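Local coordinates for protein probable zinc protease PqqL (Escherichia coli, PDB 6OFT) that probably acts as a zinc-dependent endopeptidase of the M16 family, here represented by the N-terminal half of the periplasmic protein, at residues P158-N163 against A258-L263; N245-K250 against F431-V436; K301-G306 against F322-R327; R327-Q332 against E439-K444. All blocks are in the same frame, centred on the assembly; numbering follows the deposited sequence.

Contacts 2 and 3 pair strands within a five-stranded mixed sheet, largely of the second M16-type sequence region; contact 1 joins a helix end to it, and contact 4 lies where two of its strands run on into helices. All are away from the predicted zinc ligands His54, His58 and Glu134. Contacts 1 and 2 have centres about 14 Å apart, with Tyr260 N 2.9 Å from Phe431 O. Contact 3 pairs the hairpin strands at the other edge of the sheet, about 15 Å from contact 2 between centres, tied to it by the salt bridge Glu433 OE2 to Arg323 NH2 at 3.2 Å. Contact 4 shares Arg327 with contact 3 and is centred about 11 Å from contact 2.

Contact 1: P158-N163 against A258-L263; sequences PFLLAN and ALYYRL
Arg262 reaches from strand 256-264, the middle strand of a five-stranded mixed sheet, to Leu160 and Ala162, where helix 148-160 ends and the chain turns off. The contact therefore joins the first M16-type sequence region to the second.

Polar contacts dominate. Arg262 NH1 donates twice: to Leu160 O at 3.0 Å, from above that carbonyl plane, and to Ala162 O at 2.7 Å, in the carbonyl plane on a lone pair. Arg262 NH2 adds a weak bond to Ala162 O at 3.0 Å. The arginine chain bends at chi3 (-41°), which turns the guanidinium onto both carbonyls, while NE keeps a salt bridge with Asp429. Leu161 is the first residue to leave helical geometry, so the positive group meets the C-terminal end of the helix, where it probably gains from the helix dipole. A leucine in place of Arg262 would probably leave the carbonyls of Leu160 and Ala162 without these donors and Asp429 without its charged mate.

Apolar contact is smaller. Leu160 CD1 meets Tyr260 CD2 at 4.0 Å, although the leucine's CB starts off away from the strand; with CG trans to the backbone N (chi1 -159°), the end of the side chain comes nearer again. Phe431 and Phe321 both stack on the Tyr260 ring. Over one face of the guanidinium sits the methyl of Ala162, with CB 3.9 Å from Arg262 NH2.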
# COMPACT_ATOMS: atom_id res chain seq x y z
N PRO A 158 15.75 -8.40 -0.32
CA PRO A 158 16.41 -8.87 0.91
C PRO A 158 16.81 -7.76 1.88
O PRO A 158 16.88 -7.98 3.09
CB PRO A 158 17.63 -9.63 0.38
CG PRO A 158 17.27 -9.98 -1.02
CD PRO A 158 16.53 -8.81 -1.51
N PHE A 159 17.11 -6.57 1.33
CA PHE A 159 17.51 -5.39 2.09
C PHE A 159 16.29 -4.76 2.76
O PHE A 159 16.28 -4.55 3.98
CB PHE A 159 18.21 -4.36 1.17
CG PHE A 159 19.47 -4.87 0.50
CD1 PHE A 159 19.40 -5.59 -0.69
CD2 PHE A 159 20.72 -4.66 1.07
CE1 PHE A 159 20.56 -6.11 -1.29
CE2 PHE A 159 21.87 -5.18 0.48
CZ PHE A 159 21.79 -5.90 -0.70
N LEU A 160 15.26 -4.52 1.95
CA LEU A 160 14.02 -3.88 2.39
C LEU A 160 13.20 -4.75 3.35
O LEU A 160 12.67 -4.22 4.33
CB LEU A 160 13.19 -3.53 1.13
CG LEU A 160 12.11 -2.44 1.22
CD1 LEU A 160 12.67 -1.11 1.72
CD2 LEU A 160 11.49 -2.22 -0.14
N LEU A 161 13.08 -6.06 3.08
CA LEU A 161 12.22 -6.93 3.88
C LEU A 161 12.95 -7.84 4.87
O LEU A 161 12.38 -8.84 5.31
CB LEU A 161 11.29 -7.77 2.97
CG LEU A 161 10.48 -7.05 1.86
CD1 LEU A 161 9.51 -8.01 1.21
CD2 LEU A 161 9.73 -5.83 2.38
N ALA A 162 14.19 -7.49 5.27
CA ALA A 162 14.93 -8.29 6.26
C ALA A 162 14.09 -8.44 7.55
O ALA A 162 13.47 -7.47 7.99
CB ALA A 162 16.25 -7.63 6.59
N ASN A 163 14.01 -9.67 8.09
CA ASN A 163 13.30 -10.01 9.33
C ASN A 163 11.77 -9.78 9.30
O ASN A 163 11.16 -9.60 10.34
CB ASN A 163 13.92 -9.28 10.53
CG ASN A 163 15.39 -9.54 10.73
OD1 ASN A 163 15.91 -10.60 10.39
ND2 ASN A 163 16.08 -8.58 11.30
N ALA A 258 20.19 6.31 -3.29
CA ALA A 258 19.19 6.46 -2.25
C ALA A 258 19.69 5.91 -0.91
O ALA A 258 20.46 4.94 -0.88
CB ALA A 258 17.90 5.77 -2.66
N LEU A 259 19.27 6.54 0.17
CA LEU A 259 19.51 6.03 1.54
C LEU A 259 18.15 5.60 2.10
O LEU A 259 17.25 6.42 2.06
CB LEU A 259 20.14 7.10 2.42
CG LEU A 259 20.26 6.75 3.90
CD1 LEU A 259 21.06 5.49 4.10
CD2 LEU A 259 20.88 7.88 4.69
N TYR A 260 18.01 4.36 2.52
CA TYR A 260 16.79 3.80 3.08
C TYR A 260 16.96 3.54 4.56
O TYR A 260 17.96 2.95 4.96
CB TYR A 260 16.47 2.45 2.41
CG TYR A 260 15.90 2.51 1.01
CD1 TYR A 260 16.72 2.75 -0.09
CD2 TYR A 260 14.56 2.23 0.77
CE1 TYR A 260 16.21 2.76 -1.39
CE2 TYR A 260 14.03 2.25 -0.52
CZ TYR A 260 14.86 2.55 -1.60
OH TYR A 260 14.35 2.58 -2.87
N TYR A 261 16.00 3.96 5.33
CA TYR A 261 15.93 3.68 6.78
C TYR A 261 14.72 2.76 7.00
O TYR A 261 13.78 2.92 6.27
CB TYR A 261 15.80 4.96 7.60
CG TYR A 261 17.03 5.82 7.70
CD1 TYR A 261 18.06 5.50 8.56
CD2 TYR A 261 17.16 6.97 6.96
CE1 TYR A 261 19.19 6.28 8.67
CE2 TYR A 261 18.28 7.77 7.06
CZ TYR A 261 19.30 7.42 7.91
OH TYR A 261 20.42 8.18 8.03
N ARG A 262 14.76 1.84 7.93
CA ARG A 262 13.62 0.97 8.22
C ARG A 262 13.23 1.24 9.66
O ARG A 262 14.09 1.33 10.53
CB ARG A 262 13.94 -0.53 8.00
CG ARG A 262 14.44 -0.90 6.60
CD ARG A 262 14.39 -2.40 6.34
NE ARG A 262 14.83 -3.18 7.51
CZ ARG A 262 14.29 -4.33 7.90
NH1 ARG A 262 13.30 -4.88 7.20
NH2 ARG A 262 14.74 -4.94 8.99
N LEU A 263 11.93 1.41 9.91
CA LEU A 263 11.47 1.76 11.26
C LEU A 263 10.03 1.30 11.51
O LEU A 263 9.28 1.16 10.54
CB LEU A 263 11.59 3.29 11.48
CG LEU A 263 10.76 4.22 10.57
CD1 LEU A 263 10.43 5.51 11.28
CD2 LEU A 263 11.49 4.54 9.26

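Contact 2: N245-K250 against F431-V436; sequences NIINDK and FWEQMV
The carboxylate of Glu433 receives the CD1 methyl of Ile247, which is equally near its CD and OE1 at 3.6 Å, while OE1 also lies in plane at the edge of the Phe431 ring. The amide of Asn248 is met by Val436 CG2, 3.7 Å from Asn248 CG; with Val436 chi1 at -65°, that methyl sits between the backbone N and the carbonyl carbon. Gln434 runs alongside Ile246, both pointing the same way, and its NE2 comes 4.0 Å from Ile246 CG1. The Trp432 indole meets the ring of Phe244, their planes only about 15° apart.

Side chains alternate between the faces. Asn245, Glu433, Ile247 and Met435 share the one covered by helix 148-160, whose Arg156 forms a salt bridge with Glu433 OE1; Arg323 does the same with OE2. A water links Asn245 ND2 to Glu433 OE1, so this buried acid has several partners. On the other face Ile246 CG2 touches Val436 CG2 at 3.8 Å, and Gln434 NE2 donates both to Leu446 O and to a water held by Asn245 O.

Five backbone bonds join the strands. Ile247 bonds to strand 431-436 through both N, which donates to Gln434 O at 2.7 Å, and O, which accepts from Val436 N at 2.8 Å. Gln434 N donates to Asn245 O, while Asn245 and Asp249 donate to Trp432 O and Val436 O. This staggered ladder, with strand directions only 18° apart, is that of a regular parallel pair, and it adds strand 242-248 as the outermost member of the mixed sheet.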
# COMPACT_ATOMS: atom_id res chain seq x y z
N ASN A 245 23.98 -1.72 -1.66
CA ASN A 245 23.55 -2.44 -2.87
C ASN A 245 23.67 -1.60 -4.13
O ASN A 245 23.49 -0.38 -4.09
CB ASN A 245 22.08 -2.90 -2.73
CG ASN A 245 21.67 -3.96 -3.73
OD1 ASN A 245 22.50 -4.66 -4.29
ND2 ASN A 245 20.39 -4.10 -3.98
N ILE A 246 23.97 -2.25 -5.25
CA ILE A 246 24.00 -1.61 -6.56
C ILE A 246 23.10 -2.46 -7.44
O ILE A 246 23.29 -3.68 -7.52
CB ILE A 246 25.42 -1.38 -7.18
CG1 ILE A 246 26.32 -0.49 -6.28
CG2 ILE A 246 25.33 -0.78 -8.61
CD1 ILE A 246 27.89 -0.61 -6.61
N ILE A 247 22.04 -1.84 -8.00
CA ILE A 247 21.09 -2.52 -8.88
C ILE A 247 21.49 -2.19 -10.30
O ILE A 247 21.39 -1.04 -10.73
CB ILE A 247 19.60 -2.19 -8.58
CG1 ILE A 247 19.24 -2.51 -7.11
CG2 ILE A 247 18.67 -2.94 -9.57
CD1 ILE A 247 17.92 -2.07 -6.66
N ASN A 248 21.98 -3.20 -11.03
CA ASN A 248 22.38 -3.04 -12.41
C ASN A 248 21.33 -3.69 -13.32
O ASN A 248 21.18 -4.92 -13.34
CB ASN A 248 23.79 -3.64 -12.64
CG ASN A 248 24.46 -3.21 -13.93
OD1 ASN A 248 23.83 -2.97 -14.96
ND2 ASN A 248 25.79 -3.13 -13.89
N ASP A 249 20.55 -2.86 -14.04
CA ASP A 249 19.51 -3.31 -14.97
C ASP A 249 19.46 -2.35 -16.15
O ASP A 249 19.10 -1.19 -15.99
CB ASP A 249 18.14 -3.43 -14.28
CG ASP A 249 17.09 -4.28 -14.99
OD1 ASP A 249 16.30 -4.94 -14.30
OD2 ASP A 249 17.04 -4.25 -16.25
N LYS A 250 19.82 -2.86 -17.34
CA LYS A 250 19.88 -2.10 -18.59
C LYS A 250 18.54 -1.53 -19.02
O LYS A 250 18.51 -0.52 -19.72
CB LYS A 250 20.53 -2.93 -19.72
CG LYS A 250 21.90 -3.50 -19.36
CD LYS A 250 22.95 -3.26 -20.44
CE LYS A 250 24.25 -3.98 -20.15
NZ LYS A 250 24.94 -3.44 -18.94
N PHE A 431 20.28 1.13 4.64
CA PHE A 431 21.03 0.65 3.49
C PHE A 431 21.15 1.71 2.40
O PHE A 431 20.20 2.46 2.14
CB PHE A 431 20.49 -0.69 2.94
CG PHE A 431 19.14 -0.69 2.27
CD1 PHE A 431 17.98 -1.00 3.00
CD2 PHE A 431 19.02 -0.45 0.90
CE1 PHE A 431 16.74 -1.05 2.37
CE2 PHE A 431 17.76 -0.48 0.28
CZ PHE A 431 16.64 -0.80 1.01
N TRP A 432 22.33 1.77 1.81
CA TRP A 432 22.65 2.64 0.65
C TRP A 432 22.34 1.88 -0.62
O TRP A 432 22.64 0.72 -0.68
CB TRP A 432 24.12 3.07 0.66
CG TRP A 432 24.40 4.14 1.65
CD1 TRP A 432 24.90 3.97 2.89
CD2 TRP A 432 24.17 5.54 1.49
NE1 TRP A 432 25.00 5.17 3.51
CE2 TRP A 432 24.56 6.16 2.69
CE3 TRP A 432 23.69 6.34 0.46
CZ2 TRP A 432 24.47 7.53 2.88
CZ3 TRP A 432 23.60 7.69 0.65
CH2 TRP A 432 23.98 8.28 1.85
N GLU A 433 21.77 2.53 -1.59
CA GLU A 433 21.46 1.87 -2.85
C GLU A 433 21.71 2.75 -4.06
O GLU A 433 21.29 3.90 -4.10
CB GLU A 433 20.00 1.40 -2.83
CG GLU A 433 19.59 0.58 -4.04
CD GLU A 433 18.08 0.55 -4.16
OE1 GLU A 433 17.46 -0.34 -3.55
OE2 GLU A 433 17.52 1.45 -4.83
N GLN A 434 22.38 2.19 -5.07
CA GLN A 434 22.61 2.86 -6.33
C GLN A 434 21.97 2.06 -7.44
O GLN A 434 21.96 0.84 -7.40
CB GLN A 434 24.11 3.06 -6.61
CG GLN A 434 24.66 4.29 -5.90
CD GLN A 434 26.16 4.31 -5.87
OE1 GLN A 434 26.81 5.19 -6.43
NE2 GLN A 434 26.75 3.35 -5.19
N MET A 435 21.44 2.76 -8.44
CA MET A 435 20.80 2.14 -9.60
C MET A 435 21.55 2.58 -10.84
O MET A 435 21.81 3.77 -11.00
CB MET A 435 19.31 2.52 -9.66
CG MET A 435 18.49 1.77 -8.65
SD MET A 435 16.75 2.27 -8.58
CE MET A 435 16.15 1.64 -10.20
N VAL A 436 22.01 1.59 -11.63
CA VAL A 436 22.80 1.81 -12.85
C VAL A 436 22.18 1.04 -14.04
O VAL A 436 21.62 -0.04 -13.84
CB VAL A 436 24.32 1.55 -12.68
CG1 VAL A 436 24.94 2.55 -11.71
CG2 VAL A 436 24.62 0.11 -12.23
O HOH W 1 25.35 1.66 -3.23
O HOH W 2 18.61 -2.51 -2.49

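Contact 3: K301-G306 against F322-R327; sequences KTISGG and FRVNAR
Ser304 and Asn325 make the first link between the two strands: Ser304 N donates to Asn325 O at 3.1 Å. Next along, Asn325 N donates to Gly305 O at 2.8 Å, the donor standing 49° out of that carbonyl plane. Gly305 pairs with Asn325 in the antiparallel hydrogen-bonded register, although Asn325 O accepts from Ser304 N; Gly306 with Val324 follows as a non-hydrogen-bonded pair. In that second pair the backbones come very close, with the alpha carbons of Gly306 and Val324 4.1 Å apart. A beta carbon at Gly306 would collide with Arg323 O, consistent with a glycine at this point.

Among the side chains, Ile303 and Val324 cross at about a right angle, with Ile303 CG2 3.7 Å from Val324 CG1. An Ile303 chi1 of 63° puts CG1 between the backbone N and the carbonyl carbon and brings CD1 to Val324 as well. Ser304 OG rests 3.4 Å from Asn325 CB. Farther out, Arg327 stretches its chain past Thr302 and Lys301; its CB is 3.3 Å from Thr302 O, and its NH2 lies near Lys301 O, though at an angle too poor for a hydrogen bond.

One water donates to Thr302 O and accepts from Arg327 N, bridging these residues through their backbones. Another donates to Asn325 OD1.

The two strands form the hairpin 303-314/317-326, with 303-314 outermost in the sheet. Helix 271-296 packs on Ile303 through Leu291 and Ile295, helix 331-348 brings Ala337 to Ile303 and Leu338 to Val324, and strand 256-264 bonds to the far side of 317-326.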
# COMPACT_ATOMS: atom_id res chain seq x y z
N LYS A 301 22.02 21.81 -11.08
CA LYS A 301 21.82 21.38 -12.47
C LYS A 301 22.70 20.16 -12.80
O LYS A 301 22.57 19.58 -13.88
CB LYS A 301 21.99 22.56 -13.45
CG LYS A 301 20.67 22.95 -14.15
CD LYS A 301 19.53 23.34 -13.17
CE LYS A 301 18.17 23.29 -13.82
NZ LYS A 301 17.08 23.17 -12.82
N THR A 302 23.51 19.73 -11.81
CA THR A 302 24.40 18.55 -11.83
C THR A 302 23.60 17.25 -11.61
O THR A 302 24.15 16.16 -11.77
CB THR A 302 25.51 18.69 -10.77
OG1 THR A 302 24.93 18.98 -9.49
CG2 THR A 302 26.55 19.75 -11.13
N ILE A 303 22.30 17.37 -11.22
CA ILE A 303 21.35 16.28 -10.94
C ILE A 303 20.02 16.52 -11.69
O ILE A 303 19.72 17.67 -12.03
CB ILE A 303 21.12 16.06 -9.41
CG1 ILE A 303 20.49 17.30 -8.74
CG2 ILE A 303 22.41 15.62 -8.70
CD1 ILE A 303 19.66 17.02 -7.50
N SER A 304 19.23 15.45 -11.94
CA SER A 304 17.96 15.58 -12.65
C SER A 304 16.77 15.85 -11.73
O SER A 304 15.90 16.66 -12.06
CB SER A 304 17.71 14.38 -13.56
OG SER A 304 17.35 13.21 -12.86
N GLY A 305 16.75 15.18 -10.59
CA GLY A 305 15.69 15.32 -9.60
C GLY A 305 15.95 14.48 -8.37
O GLY A 305 17.10 14.15 -8.06
N GLY A 306 14.88 14.13 -7.68
CA GLY A 306 14.94 13.30 -6.48
C GLY A 306 13.71 13.43 -5.61
O GLY A 306 12.88 14.31 -5.84
N PHE A 322 15.55 8.44 1.02
CA PHE A 322 15.93 9.74 0.46
C PHE A 322 16.71 9.46 -0.81
O PHE A 322 17.77 8.85 -0.75
CB PHE A 322 16.75 10.56 1.47
CG PHE A 322 16.02 10.77 2.78
CD1 PHE A 322 16.20 9.89 3.85
CD2 PHE A 322 15.15 11.84 2.96
CE1 PHE A 322 15.51 10.06 5.05
CE2 PHE A 322 14.46 12.01 4.16
CZ PHE A 322 14.64 11.12 5.20
N ARG A 323 16.15 9.85 -1.95
CA ARG A 323 16.72 9.58 -3.27
C ARG A 323 17.06 10.83 -4.06
O ARG A 323 16.33 11.81 -4.03
CB ARG A 323 15.76 8.67 -4.06
CG ARG A 323 16.25 8.29 -5.46
CD ARG A 323 15.24 7.42 -6.20
NE ARG A 323 15.02 6.13 -5.54
CZ ARG A 323 15.85 5.09 -5.62
NH1 ARG A 323 16.97 5.19 -6.33
NH2 ARG A 323 15.56 3.96 -5.00
N VAL A 324 18.19 10.76 -4.80
CA VAL A 324 18.63 11.79 -5.74
C VAL A 324 18.88 11.08 -7.08
O VAL A 324 19.66 10.13 -7.14
CB VAL A 324 19.86 12.63 -5.27
CG1 VAL A 324 20.44 13.44 -6.42
CG2 VAL A 324 19.49 13.56 -4.11
N ASN A 325 18.18 11.53 -8.14
CA ASN A 325 18.32 10.98 -9.49
C ASN A 325 19.48 11.66 -10.21
O ASN A 325 19.60 12.89 -10.20
CB ASN A 325 17.01 11.11 -10.26
CG ASN A 325 15.83 10.49 -9.55
OD1 ASN A 325 14.79 11.13 -9.36
ND2 ASN A 325 15.97 9.24 -9.10
N ALA A 326 20.36 10.83 -10.79
CA ALA A 326 21.55 11.29 -11.50
C ALA A 326 21.29 11.83 -12.90
O ALA A 326 20.39 11.36 -13.61
CB ALA A 326 22.58 10.18 -11.56
N ARG A 327 22.09 12.83 -13.27
CA ARG A 327 22.11 13.44 -14.59
C ARG A 327 23.00 12.50 -15.40
O ARG A 327 24.20 12.42 -15.13
CB ARG A 327 22.72 14.85 -14.49
CG ARG A 327 22.96 15.53 -15.83
CD ARG A 327 23.67 16.85 -15.63
NE ARG A 327 23.71 17.65 -16.86
CZ ARG A 327 22.73 18.44 -17.27
NH1 ARG A 327 22.85 19.13 -18.40
NH2 ARG A 327 21.61 18.55 -16.56
O HOH W 3 24.12 13.49 -11.35
O HOH W 4 14.16 12.65 -11.79

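Contact 4: R327-Q332 against E439-K444; sequences RDDNMQ and EVAAKK
A type II' beta turn from Arg327 to Asn330, which leads from strand 317-326 into helix 331-348, sets Asp329 against Val440 and Ala441 of the short helix 439-444. No hydrogen bond crosses the contact; it rests on close van der Waals fit.

With CG anti to the carbonyl carbon (chi1 -56°), the carboxylate of Asp329 straddles two residues: OD2 meets Val440 CB at 3.4 Å, and OD1 meets Ala441 CB at 3.6 Å. OD1 also accepts a hydrogen bond from Asn438 ND2, while Asn438 OD1 receives Ala441 N, so this second-shell amide ties the acid to the start of the helix. An alanine in place of Asp329 would probably leave the Asn438 amide without that acceptor and open a gap beside Val440.

Met331, bent at chi2 and chi3, packs between Ala441 and Lys444, with CG 3.5 Å from Ala441 O and CB 3.4 Å from Lys444 O; it also touches Gln434 and Val436 of the sheet. Lys444 runs extended past the turn beside Asn330. Lys444 NZ stays 5.7 Å from Asp329 OD2, too far for a salt bridge, whereas Lys444 CD lies 3.1 Å from Asp329 O.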
# COMPACT_ATOMS: atom_id res chain seq x y z
N ARG A 327 22.09 12.83 -13.27
CA ARG A 327 22.11 13.44 -14.59
C ARG A 327 23.00 12.50 -15.40
O ARG A 327 24.20 12.42 -15.13
CB ARG A 327 22.72 14.85 -14.49
CG ARG A 327 22.96 15.53 -15.83
CD ARG A 327 23.67 16.85 -15.63
NE ARG A 327 23.71 17.65 -16.86
CZ ARG A 327 22.73 18.44 -17.27
NH1 ARG A 327 22.85 19.13 -18.40
NH2 ARG A 327 21.61 18.55 -16.56
N ASP A 328 22.37 11.70 -16.30
CA ASP A 328 23.01 10.69 -17.14
C ASP A 328 23.66 9.56 -16.29
O ASP A 328 22.94 8.79 -15.64
CB ASP A 328 24.02 11.31 -18.14
CG ASP A 328 23.45 12.39 -19.04
OD1 ASP A 328 22.46 12.11 -19.75
OD2 ASP A 328 24.02 13.51 -19.05
N ASP A 329 25.01 9.51 -16.30
CA ASP A 329 25.85 8.53 -15.60
C ASP A 329 26.69 9.18 -14.49
O ASP A 329 27.56 8.53 -13.91
CB ASP A 329 26.77 7.83 -16.63
CG ASP A 329 26.02 7.17 -17.77
OD1 ASP A 329 24.84 6.80 -17.58
OD2 ASP A 329 26.61 7.02 -18.86
N ASN A 330 26.40 10.45 -14.17
CA ASN A 330 27.12 11.21 -13.17
C ASN A 330 26.71 10.79 -11.75
O ASN A 330 25.95 11.49 -11.07
CB ASN A 330 27.00 12.72 -13.43
CG ASN A 330 27.38 13.15 -14.85
OD1 ASN A 330 28.09 12.45 -15.59
ND2 ASN A 330 26.91 14.32 -15.25
N MET A 331 27.24 9.63 -11.30
CA MET A 331 26.96 9.06 -9.98
C MET A 331 27.56 9.88 -8.84
O MET A 331 26.96 9.94 -7.76
CB MET A 331 27.38 7.58 -9.90
CG MET A 331 26.73 6.69 -10.98
SD MET A 331 24.92 6.74 -11.02
CE MET A 331 24.53 5.65 -9.67
N GLN A 332 28.71 10.53 -9.08
CA GLN A 332 29.40 11.36 -8.08
C GLN A 332 28.58 12.59 -7.70
O GLN A 332 28.44 12.89 -6.52
CB GLN A 332 30.80 11.75 -8.55
CG GLN A 332 31.73 12.19 -7.42
CD GLN A 332 32.18 11.04 -6.56
OE1 GLN A 332 32.80 10.07 -7.02
NE2 GLN A 332 31.88 11.13 -5.27
N GLU A 439 27.27 0.36 -18.44
CA GLU A 439 28.58 0.12 -17.84
C GLU A 439 29.36 1.41 -17.54
O GLU A 439 30.31 1.35 -16.76
CB GLU A 439 29.40 -0.90 -18.64
CG GLU A 439 28.87 -2.33 -18.50
CD GLU A 439 28.47 -2.76 -17.09
OE1 GLU A 439 29.37 -3.00 -16.26
OE2 GLU A 439 27.24 -2.85 -16.82
N VAL A 440 28.94 2.58 -18.10
CA VAL A 440 29.60 3.86 -17.78
C VAL A 440 29.14 4.27 -16.36
O VAL A 440 29.98 4.55 -15.50
CB VAL A 440 29.35 4.99 -18.82
CG1 VAL A 440 30.14 6.25 -18.48
CG2 VAL A 440 29.66 4.53 -20.25
N ALA A 441 27.81 4.24 -16.09
CA ALA A 441 27.27 4.56 -14.76
C ALA A 441 27.71 3.50 -13.73
O ALA A 441 27.97 3.86 -12.58
CB ALA A 441 25.75 4.66 -14.80
N ALA A 442 27.83 2.21 -14.16
CA ALA A 442 28.26 1.08 -13.32
C ALA A 442 29.68 1.28 -12.82
O ALA A 442 29.96 1.00 -11.66
CB ALA A 442 28.14 -0.24 -14.08
N LYS A 443 30.56 1.78 -13.71
CA LYS A 443 31.96 2.09 -13.42
C LYS A 443 32.02 3.36 -12.56
O LYS A 443 32.95 3.52 -11.76
CB LYS A 443 32.74 2.28 -14.75
CG LYS A 443 34.25 2.54 -14.64
CD LYS A 443 35.08 1.26 -14.56
CE LYS A 443 36.50 1.45 -15.08
NZ LYS A 443 37.34 2.27 -14.17
N LYS A 444 31.03 4.26 -12.71
CA LYS A 444 30.94 5.52 -11.96
C LYS A 444 30.31 5.38 -10.57
O LYS A 444 30.53 6.25 -9.72
CB LYS A 444 30.23 6.61 -12.79
CG LYS A 444 31.22 7.30 -13.73
CD LYS A 444 30.57 8.26 -14.70
CE LYS A 444 31.58 8.92 -15.60
NZ LYS A 444 30.95 9.94 -16.48